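Local coordinates for protein probable ribosomal RNA small subunit methyltransferase (Thermus thermophilus, PDB 3DMH) that methylates the N2 amino group of a guanosine in 16S ribosomal RNA, using S-adenosylmethionine as the methyl donor, at residues L220-E225 / Q358-A363. Sequence-based numbering, arbitrary orientation.
Sequences LEALQE and QTLKVA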
loop_
_atom_site.group_PDB
_atom_site.type_symbol
_atom_site.label_atom_id
_atom_site.label_comp_id
_atom_site.label_asym_id
_atom_site.label_seq_id
_atom_site.Cartn_x
_atom_site.Cartn_y
_atom_site.Cartn_z
ATOM N N LEU A 220 2.006 10.561 -18.945
ATOM C CA LEU A 220 3.013 10.110 -19.924
ATOM C C LEU A 220 2.904 10.867 -21.241
ATOM O O LEU A 220 3.921 11.233 -21.831
ATOM C CB LEU A 220 2.941 8.595 -20.143
ATOM C CG LEU A 220 3.386 7.708 -18.969
ATOM C CD1 LEU A 220 3.122 6.235 -19.293
ATOM C CD2 LEU A 220 4.861 7.936 -18.658
ATOM N N GLU A 221 1.673 11.123 -21.683
ATOM C CA GLU A 221 1.443 11.936 -22.882
ATOM C C GLU A 221 1.996 13.347 -22.699
ATOM O O GLU A 221 2.697 13.854 -23.579
ATOM C CB GLU A 221 -0.039 11.947 -23.245
ATOM C CG GLU A 221 -0.537 10.579 -23.681
ATOM C CD GLU A 221 -2.054 10.472 -23.733
ATOM O OE1 GLU A 221 -2.747 11.293 -23.090
ATOM O OE2 GLU A 221 -2.548 9.547 -24.407
ATOM N N ALA A 222 1.712 13.960 -21.550
ATOM C CA ALA A 222 2.190 15.310 -21.252
ATOM C C ALA A 222 3.718 15.330 -21.193
ATOM O O ALA A 222 4.357 16.254 -21.702
ATOM C CB ALA A 222 1.610 15.810 -19.938
ATOM N N LEU A 223 4.280 14.291 -20.575
ATOM C CA LEU A 223 5.723 14.142 -20.438
ATOM C C LEU A 223 6.398 14.032 -21.791
ATOM O O LEU A 223 7.339 14.776 -22.075
ATOM C CB LEU A 223 6.061 12.923 -19.557
ATOM C CG LEU A 223 7.535 12.679 -19.205
ATOM C CD1 LEU A 223 7.636 12.048 -17.828
ATOM C CD2 LEU A 223 8.235 11.807 -20.249
ATOM N N GLN A 224 5.904 13.127 -22.636
ATOM C CA GLN A 224 6.504 12.941 -23.956
ATOM C C GLN A 224 6.369 14.192 -24.831
ATOM O O GLN A 224 7.278 14.517 -25.597
ATOM C CB GLN A 224 5.956 11.713 -24.686
ATOM C CG GLN A 224 6.604 11.531 -26.070
ATOM C CD GLN A 224 6.487 10.136 -26.645
ATOM O OE1 GLN A 224 5.721 9.902 -27.580
ATOM N NE2 GLN A 224 7.265 9.205 -26.106
ATOM N N GLU A 225 5.250 14.900 -24.706
ATOM C CA GLU A 225 5.044 16.127 -25.490
ATOM C C GLU A 225 6.014 17.221 -25.052
ATOM O O GLU A 225 6.548 17.962 -25.885
ATOM C CB GLU A 225 3.603 16.627 -25.375
ATOM C CG GLU A 225 2.590 15.776 -26.127
ATOM C CD GLU A 225 1.147 16.156 -25.840
ATOM O OE1 GLU A 225 0.902 17.061 -25.009
ATOM O OE2 GLU A 225 0.251 15.542 -26.459
ATOM N N GLN A 358 3.375 24.880 -13.880
ATOM C CA GLN A 358 2.583 24.990 -15.097
ATOM C C GLN A 358 1.535 23.884 -15.106
ATOM O O GLN A 358 1.718 22.848 -14.458
ATOM C CB GLN A 358 3.480 24.885 -16.333
ATOM C CG GLN A 358 4.599 25.934 -16.366
ATOM C CD GLN A 358 5.455 25.836 -17.607
ATOM O OE1 GLN A 358 4.943 25.769 -18.723
ATOM N NE2 GLN A 358 6.770 25.838 -17.420
ATOM N N THR A 359 0.436 24.131 -15.808
ATOM C CA THR A 359 -0.614 23.149 -16.001
ATOM C C THR A 359 -0.544 22.683 -17.441
ATOM O O THR A 359 -0.876 23.437 -18.371
ATOM C CB THR A 359 -2.011 23.726 -15.696
ATOM O OG1 THR A 359 -2.013 24.291 -14.377
ATOM C CG2 THR A 359 -3.081 22.642 -15.797
ATOM N N LEU A 360 -0.091 21.450 -17.630
ATOM C CA LEU A 360 0.132 20.927 -18.980
ATOM C C LEU A 360 -1.119 20.314 -19.592
ATOM O O LEU A 360 -1.270 20.284 -20.811
ATOM C CB LEU A 360 1.269 19.895 -18.978
ATOM C CG LEU A 360 2.584 20.291 -18.291
ATOM C CD1 LEU A 360 3.600 19.181 -18.409
ATOM C CD2 LEU A 360 3.151 21.585 -18.881
ATOM N N LYS A 361 -2.006 19.810 -18.736
ATOM C CA LYS A 361 -3.257 19.200 -19.170
ATOM C C LYS A 361 -4.309 19.490 -18.115
ATOM O O LYS A 361 -4.007 19.447 -16.919
ATOM C CB LYS A 361 -3.120 17.674 -19.287
ATOM C CG LYS A 361 -2.030 17.151 -20.222
ATOM C CD LYS A 361 -2.456 17.203 -21.679
ATOM C CE LYS A 361 -1.299 16.832 -22.587
ATOM N NZ LYS A 361 -1.715 16.848 -24.008
ATOM N N VAL A 362 -5.537 19.786 -18.546
ATOM C CA VAL A 362 -6.673 19.707 -17.628
ATOM C C VAL A 362 -7.972 19.299 -18.329
ATOM O O VAL A 362 -8.567 20.059 -19.112
ATOM C CB VAL A 362 -6.819 20.953 -16.697
ATOM C CG1 VAL A 362 -7.243 22.193 -17.466
ATOM C CG2 VAL A 362 -7.763 20.640 -15.502
ATOM N N ALA A 363 -8.375 18.063 -18.066
ATOM C CA ALA A 363 -9.653 17.555 -18.541
ATOM C C ALA A 363 -10.202 16.598 -17.486
ATOM O O ALA A 363 -10.641 17.050 -16.431
ATOM C CB ALA A 363 -9.509 16.883 -19.908
HETATM O O HOH W 1 -2.491 13.969 -23.977
#
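Ala-222 and Leu-360 bring helix 214-227 over the edge strand 358-362, their CA atoms 6.4 Å apart, while the axes of the two short segments approach to 8.6 Å at 127°. The helix lies across one face of the seven-stranded methyltransferase sheet, whose order 3-2-1-4-5-7-6 is that of the class I Rossmann-like fold; strand 358-362 is one of its two outermost strands, antiparallel to 366-371. Leu-360 and Lys-361 both sit opposite Val-367 in a classic beta bulge, and this lets two consecutive side chains start out toward the helix. Leu-360 reaches the methyl of Ala-222 with CD1, at 4.2 Å from CB, and packs on Phe-369 of the adjacent strand and Phe-337 of the next one in. Lys-361 CG lies 3.9 Å from Ala-222 CB, and a bend at chi2 (-79°) turns the otherwise extended chain obliquely over the helix, past that same methyl. The side chains of Lys-361 and Glu-225 cross at about a right angle, and NZ forms a salt bridge with Glu-225 OE1 at 2.8 Å. Lys-361 NZ meets OE1 on the syn side of the Glu-225 carboxylate, 20° out of its plane, with Glu-225 OE2 3.4 Å from NZ. One turn back, Glu-221 is tied in through a water that donates to its OE1 and accepts from Lys-361 NZ at 3.0 Å. A methionine in place of Lys-361 would probably keep some packing on Ala-222 but leave Glu-225 without its cationic mate and the water without its ammonium donor. Apolar packing and a salt bridge thus pin the helix to the sheet's edge, where the side chain of Lys-361 lies about 13 Å from the bound guanosine, and one ammonium group probably offsets two helix carboxylates.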